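Local atomic coordinates of putative epoxide hydrolase protein (Klebsiella pneumoniae subsp. pneumoniae, PDB entry 5BOV), a protein that is probably an alpha/beta-fold hydrolase, perhaps acting on epoxides or on monoacylglycerol esters, its natural substrate being uncertain. Residues A[57-62]-A[297-302]; A[181-186]-A[190-195]. All coordinates share one frame; numbering follows the deposited sequence.

Contact 1: A[57-62]-A[297-302]; sequences KGYRVI and AVVDAD
At the surface of the alpha/beta-hydrolase fold, Tyr59, in the region where strand 59-74 begins, reaches Val299 and Asp302 of the C-terminal helix 291-303; the strand itself is an inner one of the sheet. The contact is small, 167 Å² summed over both sides. Its one hydrogen bond across the segments runs from Tyr59 OH to Asp302 OD2 at 2.8 Å. The oxygen is met from above the carboxylate plane, 52° out of it, and that plane stands 78° from the ring. The carboxylate lies at the ring edge, where Asp302 OD2 also comes within 3.5 Å of Tyr59 CE2. On the other side of the hydroxyl, Val299 CG2 lies obliquely to the ring, 4.2 Å from Tyr59 CE1, and Val299 CA is 3.9 Å from Tyr59 OH. Asp302 CG is anti to the backbone N (chi1 177°), which turns the carboxylate out from the helix to meet the tyrosine. Just before Tyr59, Gly58, with positive phi, is the C-prime residue of the Schellman motif that ends helix 50-56. Asp302 OD1 forms a salt bridge with Lys128 NZ, and Asp105 OD2 is also close to it. The two carboxylate oxygens thus have separate partners, a phenol and an ammonium group; the lysine would be expected to offset the negative charge where the two aspartates approach each other.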
ATOM      1  N   LYS A  57     -19.005   0.377 -12.888  1.00 11.19           N
ATOM      2  CA  LYS A  57     -18.625  -0.366 -14.082  0.70 11.19           C
ATOM      3  C   LYS A  57     -18.640  -1.903 -13.879  1.00 11.19           C
ATOM      4  O   LYS A  57     -18.224  -2.661 -14.745  1.00 11.55           O
ATOM      5  CB  LYS A  57     -17.223   0.067 -14.529  0.70 11.35           C
ATOM      6  CG  LYS A  57     -17.174   1.487 -15.202  0.70 12.05           C
ATOM      7  CD  LYS A  57     -17.528   1.495 -16.733  0.70 12.81           C
ATOM      8  CE  LYS A  57     -18.050   2.741 -17.462  0.70 13.37           C
ATOM      9  NZ  LYS A  57     -18.123   2.478 -18.909  0.70 13.74           N
ATOM     10  N   GLY A  58     -19.205  -2.354 -12.772  1.00 11.15           N
ATOM     11  CA  GLY A  58     -19.525  -3.747 -12.514  1.00 11.51           C
ATOM     12  C   GLY A  58     -18.486  -4.562 -11.777  1.00 11.54           C
ATOM     13  O   GLY A  58     -18.627  -5.788 -11.695  1.00 12.64           O
ATOM     14  N   TYR A  59     -17.510  -3.891 -11.169  1.00 10.28           N
ATOM     15  CA  TYR A  59     -16.573  -4.562 -10.299  1.00 10.02           C
ATOM     16  C   TYR A  59     -17.049  -4.604  -8.859  1.00  9.86           C
ATOM     17  O   TYR A  59     -17.753  -3.713  -8.372  1.00  9.60           O
ATOM     18  CB  TYR A  59     -15.219  -3.823 -10.323  1.00  9.59           C
ATOM     19  CG  TYR A  59     -14.514  -3.916 -11.689  1.00 10.00           C
ATOM     20  CD1 TYR A  59     -14.780  -3.028 -12.709  1.00  9.84           C
ATOM     21  CD2 TYR A  59     -13.604  -4.948 -11.941  1.00  9.85           C
ATOM     22  CE1 TYR A  59     -14.196  -3.168 -13.947  1.00 10.59           C
ATOM     23  CE2 TYR A  59     -13.008  -5.106 -13.184  1.00 10.31           C
ATOM     24  CZ  TYR A  59     -13.274  -4.215 -14.171  1.00 10.81           C
ATOM     25  OH  TYR A  59     -12.699  -4.337 -15.423  1.00 11.99           O
ATOM     26  N   ARG A  60     -16.656  -5.663  -8.140  1.00  9.89           N
ATOM     27  CA  ARG A  60     -16.806  -5.698  -6.706  1.00 10.44           C
ATOM     28  C   ARG A  60     -15.502  -5.138  -6.138  1.00  9.96           C
ATOM     29  O   ARG A  60     -14.468  -5.775  -6.325  1.00 11.12           O
ATOM     30  CB  ARG A  60     -17.019  -7.105  -6.207  1.00 11.06           C
ATOM     31  CG  ARG A  60     -17.260  -7.101  -4.723  1.00 12.81           C
ATOM     32  CD  ARG A  60     -17.037  -8.396  -4.041  1.00 14.21           C
ATOM     33  NE  ARG A  60     -17.189  -8.379  -2.597  1.00 13.76           N
ATOM     34  CZ  ARG A  60     -17.220  -9.522  -1.920  1.00 14.25           C
ATOM     35  NH1 ARG A  60     -17.094 -10.663  -2.574  1.00 14.70           N
ATOM     36  NH2 ARG A  60     -17.311  -9.532  -0.608  1.00 13.88           N
ATOM     37  N   VAL A  61     -15.613  -4.109  -5.285  1.00  9.22           N
ATOM     38  CA  VAL A  61     -14.390  -3.418  -4.806  1.00  9.06           C
ATOM     39  C   VAL A  61     -14.256  -3.492  -3.282  1.00  9.43           C
ATOM     40  O   VAL A  61     -15.163  -3.121  -2.508  1.00  9.34           O
ATOM     41  CB  VAL A  61     -14.419  -1.951  -5.243  1.00  9.27           C
ATOM     42  CG1 VAL A  61     -13.074  -1.314  -4.991  1.00  9.10           C
ATOM     43  CG2 VAL A  61     -14.772  -1.878  -6.713  1.00  9.72           C
ATOM     44  N   ILE A  62     -13.106  -4.001  -2.846  1.00  9.08           N
ATOM     45  CA  ILE A  62     -12.734  -4.112  -1.437  1.00  9.34           C
ATOM     46  C   ILE A  62     -11.619  -3.144  -1.142  1.00  8.22           C
ATOM     47  O   ILE A  62     -10.574  -3.146  -1.847  1.00  8.17           O
ATOM     48  CB  ILE A  62     -12.212  -5.537  -1.131  1.00 10.18           C
ATOM     49  CG1 ILE A  62     -13.192  -6.644  -1.560  1.00 11.88           C
ATOM     50  CG2 ILE A  62     -11.817  -5.660   0.335  1.00 10.66           C
ATOM     51  CD1 ILE A  62     -14.437  -6.577  -0.813  1.00 12.81           C
ATOM     52  N   ALA A 297      -6.359   2.377 -15.521  1.00  9.43           N
ATOM     53  CA  ALA A 297      -5.335   1.368 -15.324  1.00  9.13           C
ATOM     54  C   ALA A 297      -5.829   0.033 -14.754  1.00  8.79           C
ATOM     55  O   ALA A 297      -5.421  -1.043 -15.198  1.00  8.58           O
ATOM     56  CB  ALA A 297      -4.213   1.915 -14.449  1.00  9.17           C
ATOM     57  N   VAL A 298      -6.736   0.091 -13.809  1.00  8.47           N
ATOM     58  CA  VAL A 298      -7.304  -1.141 -13.225  1.00  8.31           C
ATOM     59  C   VAL A 298      -8.136  -1.877 -14.276  1.00  8.49           C
ATOM     60  O   VAL A 298      -7.975  -3.072 -14.430  1.00  8.33           O
ATOM     61  CB  VAL A 298      -8.180  -0.841 -11.959  1.00  8.65           C
ATOM     62  CG1 VAL A 298      -8.933  -2.070 -11.500  1.00  8.65           C
ATOM     63  CG2 VAL A 298      -7.300  -0.297 -10.802  1.00  8.65           C
ATOM     64  N   VAL A 299      -8.956  -1.143 -15.011  1.00  8.61           N
ATOM     65  CA  VAL A 299      -9.784  -1.768 -16.073  1.00  9.36           C
ATOM     66  C   VAL A 299      -8.845  -2.412 -17.147  1.00  9.41           C
ATOM     67  O   VAL A 299      -9.059  -3.565 -17.568  1.00  9.24           O
ATOM     68  CB  VAL A 299     -10.698  -0.747 -16.741  1.00  9.91           C
ATOM     69  CG1 VAL A 299     -11.308  -1.329 -17.988  1.00 11.39           C
ATOM     70  CG2 VAL A 299     -11.742  -0.272 -15.730  1.00 10.04           C
ATOM     71  N   ASP A 300      -7.812  -1.679 -17.542  1.00  9.35           N
ATOM     72  CA  ASP A 300      -6.869  -2.154 -18.559  1.00 10.34           C
ATOM     73  C   ASP A 300      -6.078  -3.349 -18.094  1.00  9.99           C
ATOM     74  O   ASP A 300      -5.906  -4.300 -18.832  1.00  9.69           O
ATOM     75  CB  ASP A 300      -5.967  -1.053 -19.024  1.00 10.63           C
ATOM     76  CG  ASP A 300      -6.689   0.039 -19.784  1.00 11.84           C
ATOM     77  OD1 ASP A 300      -7.863  -0.123 -20.240  1.00 13.15           O
ATOM     78  OD2 ASP A 300      -6.083   1.106 -19.995  1.00 12.21           O
ATOM     79  N   ALA A 301      -5.647  -3.346 -16.834  1.00  9.27           N
ATOM     80  CA  ALA A 301      -4.910  -4.497 -16.333  1.00  9.42           C
ATOM     81  C   ALA A 301      -5.793  -5.731 -16.218  1.00 10.00           C
ATOM     82  O   ALA A 301      -5.346  -6.855 -16.490  1.00 10.30           O
ATOM     83  CB  ALA A 301      -4.275  -4.149 -14.984  1.00  9.21           C
ATOM     84  N   ASP A 302      -7.067  -5.516 -15.889  1.00 10.19           N
ATOM     85  CA  ASP A 302      -8.017  -6.600 -15.761  1.00 10.67           C
ATOM     86  C   ASP A 302      -8.281  -7.327 -17.127  1.00 11.78           C
ATOM     87  O   ASP A 302      -8.753  -8.475 -17.104  1.00 11.85           O
ATOM     88  CB  ASP A 302      -9.349  -6.026 -15.180  1.00 10.36           C
ATOM     89  CG  ASP A 302     -10.435  -7.060 -15.060  1.00 10.83           C
ATOM     90  OD1 ASP A 302     -10.384  -8.026 -14.221  1.00 10.97           O
ATOM     91  OD2 ASP A 302     -11.461  -6.876 -15.788  1.00 11.81           O
TER

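Contact 2: A[181-186]-A[190-195]; sequences FIWHQA and WQFSDA
The last turns of helix 175-186 run beside the loop 190-193, which has an inverse gamma turn centred on Gln191 and leads to the N-cap Ser193 of helix 194-201; His184 and Trp190 are the nearest backbone pair, 7.4 Å between CA atoms. Four aromatic residues, Trp183, His184, Trp190 and Phe192, pack together as one cluster, and 254 Å² is buried. Phe192 lies between Trp183 and His184. The edge of the Trp183 six-membered ring meets the Phe192 face in a T-shaped pair, planes 70° apart, with Trp183 CE3 over the centre of the phenyl ring, 3.7 Å above its plane. His184 makes an offset stack with the same phenyl, the centroids of the His184 and Phe192 rings 4.4 Å apart and their planes at 24°. Phe192 takes chi1 59°, with CG between its backbone N and carbonyl carbon, and this brings the ring to both partners. Trp190 and Trp183 have nearly parallel planes but are displaced along them, leaving little stacking; their nearest atoms are Trp190 CH2 and Trp183 CZ3, 3.6 Å apart. No direct hydrogen bond joins the segments. A water bridges them, 2.9 Å from His184 ND1 in the imidazole plane and donating to Trp190 O at 2.8 Å. Trp183 NE1 hydrogen-bonds to Pro41 O, and its rings stack with Tyr42 and meet Phe197 edge-to-face. Trp190 reaches Gln288 and Glu289 of helix 286-289. Helices 175-186 and 194-201 belong to the helical insertion between strands 127-133 and 247-252, consistent with the cap of alpha/beta hydrolases, and the cluster joins them to each other, to the loop after strand 32-37 and to helix 286-289.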
ATOM      1  N   PHE A 181       3.214  17.082   6.457  1.00 11.28           N
ATOM      2  CA  PHE A 181       4.450  17.485   5.854  1.00 12.23           C
ATOM      3  C   PHE A 181       4.957  16.457   4.821  1.00 11.07           C
ATOM      4  O   PHE A 181       5.356  16.819   3.713  1.00 11.00           O
ATOM      5  CB  PHE A 181       5.453  17.717   7.000  1.00 13.32           C
ATOM      6  CG  PHE A 181       6.775  18.272   6.567  1.00 15.04           C
ATOM      7  CD1 PHE A 181       6.941  19.617   6.335  1.00 18.71           C
ATOM      8  CD2 PHE A 181       7.829  17.456   6.406  1.00 16.19           C
ATOM      9  CE1 PHE A 181       8.184  20.148   5.953  1.00 19.87           C
ATOM     10  CE2 PHE A 181       9.042  17.933   6.031  1.00 17.25           C
ATOM     11  CZ  PHE A 181       9.220  19.267   5.749  1.00 19.54           C
ATOM     12  N   ILE A 182       4.846  15.182   5.189  1.00 10.30           N
ATOM     13  CA  ILE A 182       5.202  14.150   4.285  1.00  9.75           C
ATOM     14  C   ILE A 182       4.316  14.206   2.993  1.00  9.31           C
ATOM     15  O   ILE A 182       4.799  13.989   1.885  1.00  9.30           O
ATOM     16  CB  ILE A 182       5.126  12.776   4.947  1.00  9.90           C
ATOM     17  CG1 ILE A 182       6.245  12.627   6.029  1.00 10.25           C
ATOM     18  CG2 ILE A 182       5.212  11.665   3.923  1.00  9.85           C
ATOM     19  CD1 ILE A 182       7.677  12.671   5.495  1.00 10.71           C
ATOM     20  N   TRP A 183       2.998  14.406   3.134  1.00  9.17           N
ATOM     21  CA  TRP A 183       2.174  14.478   1.962  1.00  9.15           C
ATOM     22  C   TRP A 183       2.653  15.553   0.987  1.00  9.85           C
ATOM     23  O   TRP A 183       2.718  15.350  -0.210  1.00  9.79           O
ATOM     24  CB  TRP A 183       0.690  14.761   2.328  1.00  9.20           C
ATOM     25  CG  TRP A 183      -0.188  13.674   2.777  1.00  8.85           C
ATOM     26  CD1 TRP A 183       0.138  12.636   3.549  1.00  8.59           C
ATOM     27  CD2 TRP A 183      -1.610  13.583   2.568  1.00  8.77           C
ATOM     28  NE1 TRP A 183      -0.960  11.867   3.797  1.00  8.62           N
ATOM     29  CE2 TRP A 183      -2.050  12.447   3.223  1.00  8.78           C
ATOM     30  CE3 TRP A 183      -2.525  14.358   1.879  1.00  9.20           C
ATOM     31  CZ2 TRP A 183      -3.384  12.055   3.235  1.00  8.86           C
ATOM     32  CZ3 TRP A 183      -3.858  13.948   1.838  1.00  8.95           C
ATOM     33  CH2 TRP A 183      -4.268  12.848   2.507  1.00  9.01           C
ATOM     34  N   HIS A 184       2.996  16.704   1.537  1.00 10.93           N
ATOM     35  CA  HIS A 184       3.456  17.850   0.698  1.00 11.94           C
ATOM     36  C   HIS A 184       4.809  17.531   0.082  1.00 12.38           C
ATOM     37  O   HIS A 184       5.009  17.853  -1.062  1.00 13.34           O
ATOM     38  CB  HIS A 184       3.614  19.127   1.549  1.00 13.82           C
ATOM     39  CG  HIS A 184       2.340  19.831   1.868  1.00 15.75           C
ATOM     40  ND1 HIS A 184       1.432  20.222   0.899  1.00 16.87           N
ATOM     41  CD2 HIS A 184       1.826  20.252   3.051  1.00 17.24           C
ATOM     42  CE1 HIS A 184       0.414  20.826   1.467  1.00 17.56           C
ATOM     43  NE2 HIS A 184       0.643  20.900   2.771  1.00 18.18           N
ATOM     44  N   GLN A 185       5.697  16.852   0.800  1.00 12.36           N
ATOM     45  CA  GLN A 185       6.981  16.478   0.182  1.00 12.73           C
ATOM     46  C   GLN A 185       6.782  15.498  -0.967  1.00 12.02           C
ATOM     47  O   GLN A 185       7.516  15.501  -1.965  1.00 11.13           O
ATOM     48  CB  GLN A 185       7.888  15.820   1.196  1.00 14.54           C
ATOM     49  CG  GLN A 185       8.515  16.771   2.230  1.00 16.26           C
ATOM     50  CD  GLN A 185       9.708  16.049   2.924  1.00 17.29           C
ATOM     51  OE1 GLN A 185       9.557  14.924   3.443  1.00 18.53           O
ATOM     52  NE2 GLN A 185      10.864  16.655   2.855  1.00 18.58           N
ATOM     53  N   ALA A 186       5.883  14.547  -0.737  1.00 10.65           N
ATOM     54  CA  ALA A 186       5.733  13.400  -1.670  1.00 10.23           C
ATOM     55  C   ALA A 186       4.978  13.817  -2.909  1.00 10.05           C
ATOM     56  O   ALA A 186       5.172  13.216  -3.962  1.00  9.75           O
ATOM     57  CB  ALA A 186       5.038  12.256  -0.952  1.00  9.62           C
ATOM     58  N   TRP A 190       0.390  18.624  -5.568  1.00 13.89           N
ATOM     59  CA  TRP A 190      -0.968  18.321  -5.188  1.00 13.36           C
ATOM     60  C   TRP A 190      -1.482  19.349  -4.185  1.00 14.17           C
ATOM     61  O   TRP A 190      -1.072  19.359  -3.000  1.00 13.31           O
ATOM     62  CB  TRP A 190      -0.996  16.903  -4.572  1.00 12.22           C
ATOM     63  CG  TRP A 190      -2.387  16.407  -4.158  1.00 11.88           C
ATOM     64  CD1 TRP A 190      -3.575  16.785  -4.663  1.00 12.39           C
ATOM     65  CD2 TRP A 190      -2.640  15.281  -3.306  1.00 11.38           C
ATOM     66  NE1 TRP A 190      -4.592  16.051  -4.080  1.00 12.27           N
ATOM     67  CE2 TRP A 190      -4.040  15.073  -3.289  1.00 11.31           C
ATOM     68  CE3 TRP A 190      -1.827  14.452  -2.543  1.00 10.95           C
ATOM     69  CZ2 TRP A 190      -4.640  14.165  -2.436  1.00 11.10           C
ATOM     70  CZ3 TRP A 190      -2.407  13.515  -1.744  1.00 11.12           C
ATOM     71  CH2 TRP A 190      -3.852  13.358  -1.713  1.00 10.99           C
ATOM     72  N   GLN A 191      -2.478  20.138  -4.610  1.00 15.93           N
ATOM     73  CA  GLN A 191      -3.026  21.157  -3.737  1.00 17.75           C
ATOM     74  C   GLN A 191      -4.194  20.615  -2.920  1.00 17.04           C
ATOM     75  O   GLN A 191      -5.333  21.104  -2.991  1.00 16.87           O
ATOM     76  CB  GLN A 191      -3.435  22.331  -4.621  1.00 20.83           C
ATOM     77  CG  GLN A 191      -2.273  22.968  -5.365  1.00 22.87           C
ATOM     78  CD  GLN A 191      -2.758  24.120  -6.238  1.00 28.99           C
ATOM     79  OE1 GLN A 191      -2.770  24.002  -7.461  1.00 35.51           O
ATOM     80  NE2 GLN A 191      -3.228  25.192  -5.629  1.00 30.00           N
ATOM     81  N   PHE A 192      -3.929  19.583  -2.118  1.00 14.34           N
ATOM     82  CA  PHE A 192      -4.931  18.994  -1.302  1.00 13.96           C
ATOM     83  C   PHE A 192      -5.421  19.914  -0.211  1.00 14.37           C
ATOM     84  O   PHE A 192      -4.660  20.694   0.358  1.00 14.49           O
ATOM     85  CB  PHE A 192      -4.444  17.671  -0.660  1.00 13.46           C
ATOM     86  CG  PHE A 192      -3.204  17.814   0.217  1.00 12.91           C
ATOM     87  CD1 PHE A 192      -3.338  18.115   1.523  1.00 12.44           C
ATOM     88  CD2 PHE A 192      -1.942  17.604  -0.285  1.00 12.39           C
ATOM     89  CE1 PHE A 192      -2.227  18.152   2.363  1.00 12.86           C
ATOM     90  CE2 PHE A 192      -0.870  17.648   0.521  1.00 12.44           C
ATOM     91  CZ  PHE A 192      -1.013  18.013   1.831  1.00 12.63           C
ATOM     92  N   SER A 193      -6.712  19.832   0.074  1.00 14.31           N
ATOM     93  CA  SER A 193      -7.319  20.716   1.066  1.00 15.08           C
ATOM     94  C   SER A 193      -6.984  20.266   2.464  1.00 14.18           C
ATOM     95  O   SER A 193      -6.662  19.075   2.703  1.00 13.18           O
ATOM     96  CB  SER A 193      -8.857  20.777   0.903  1.00 16.29           C
ATOM     97  OG  SER A 193      -9.449  19.552   1.270  1.00 15.44           O
ATOM     98  N   ASP A 194      -7.094  21.173   3.439  1.00 14.18           N
ATOM     99  CA  ASP A 194      -6.921  20.753   4.815  1.00 14.56           C
ATOM    100  C   ASP A 194      -7.871  19.658   5.217  1.00 13.66           C
ATOM    101  O   ASP A 194      -7.564  18.777   5.974  1.00 13.33           O
ATOM    102  CB  ASP A 194      -7.211  21.939   5.777  1.00 16.13           C
ATOM    103  CG  ASP A 194      -6.215  23.084   5.605  1.00 17.74           C
ATOM    104  OD1 ASP A 194      -5.033  22.813   5.255  1.00 17.65           O
ATOM    105  OD2 ASP A 194      -6.552  24.226   5.897  1.00 19.66           O
ATOM    106  N   ALA A 195      -9.112  19.744   4.717  1.00 14.17           N
ATOM    107  CA  ALA A 195     -10.117  18.735   5.097  1.00 13.80           C
ATOM    108  C   ALA A 195      -9.794  17.399   4.491  1.00 12.75           C
ATOM    109  O   ALA A 195     -10.052  16.402   5.121  1.00 13.72           O
ATOM    110  CB  ALA A 195     -11.531  19.154   4.651  1.00 14.48           C
TER
HETATM  111  O   HOH W   1       1.438  19.450  -1.875  1.00 14.68           O

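Overall arrangement
Contacts 1 and 2 occupy separate parts of the molecule: their centres are 27 Å apart and their nearest atoms about 17 Å, with no touch between them. Contact 1 ties an early strand of the central sheet to the C-terminal helix, 235 residues later, whereas contact 2 is a local turn-back within the intervening chain, its segments only 4 residues apart. Contact 1 thus belongs to the core of the fold and contact 2 to its probable cap, where the cap meets the loop after strand 32-37. A GxDxG pattern at Gly108, Asp110 and Gly112, consistent with a nucleophile elbow, follows strand 104-108 of the core sheet.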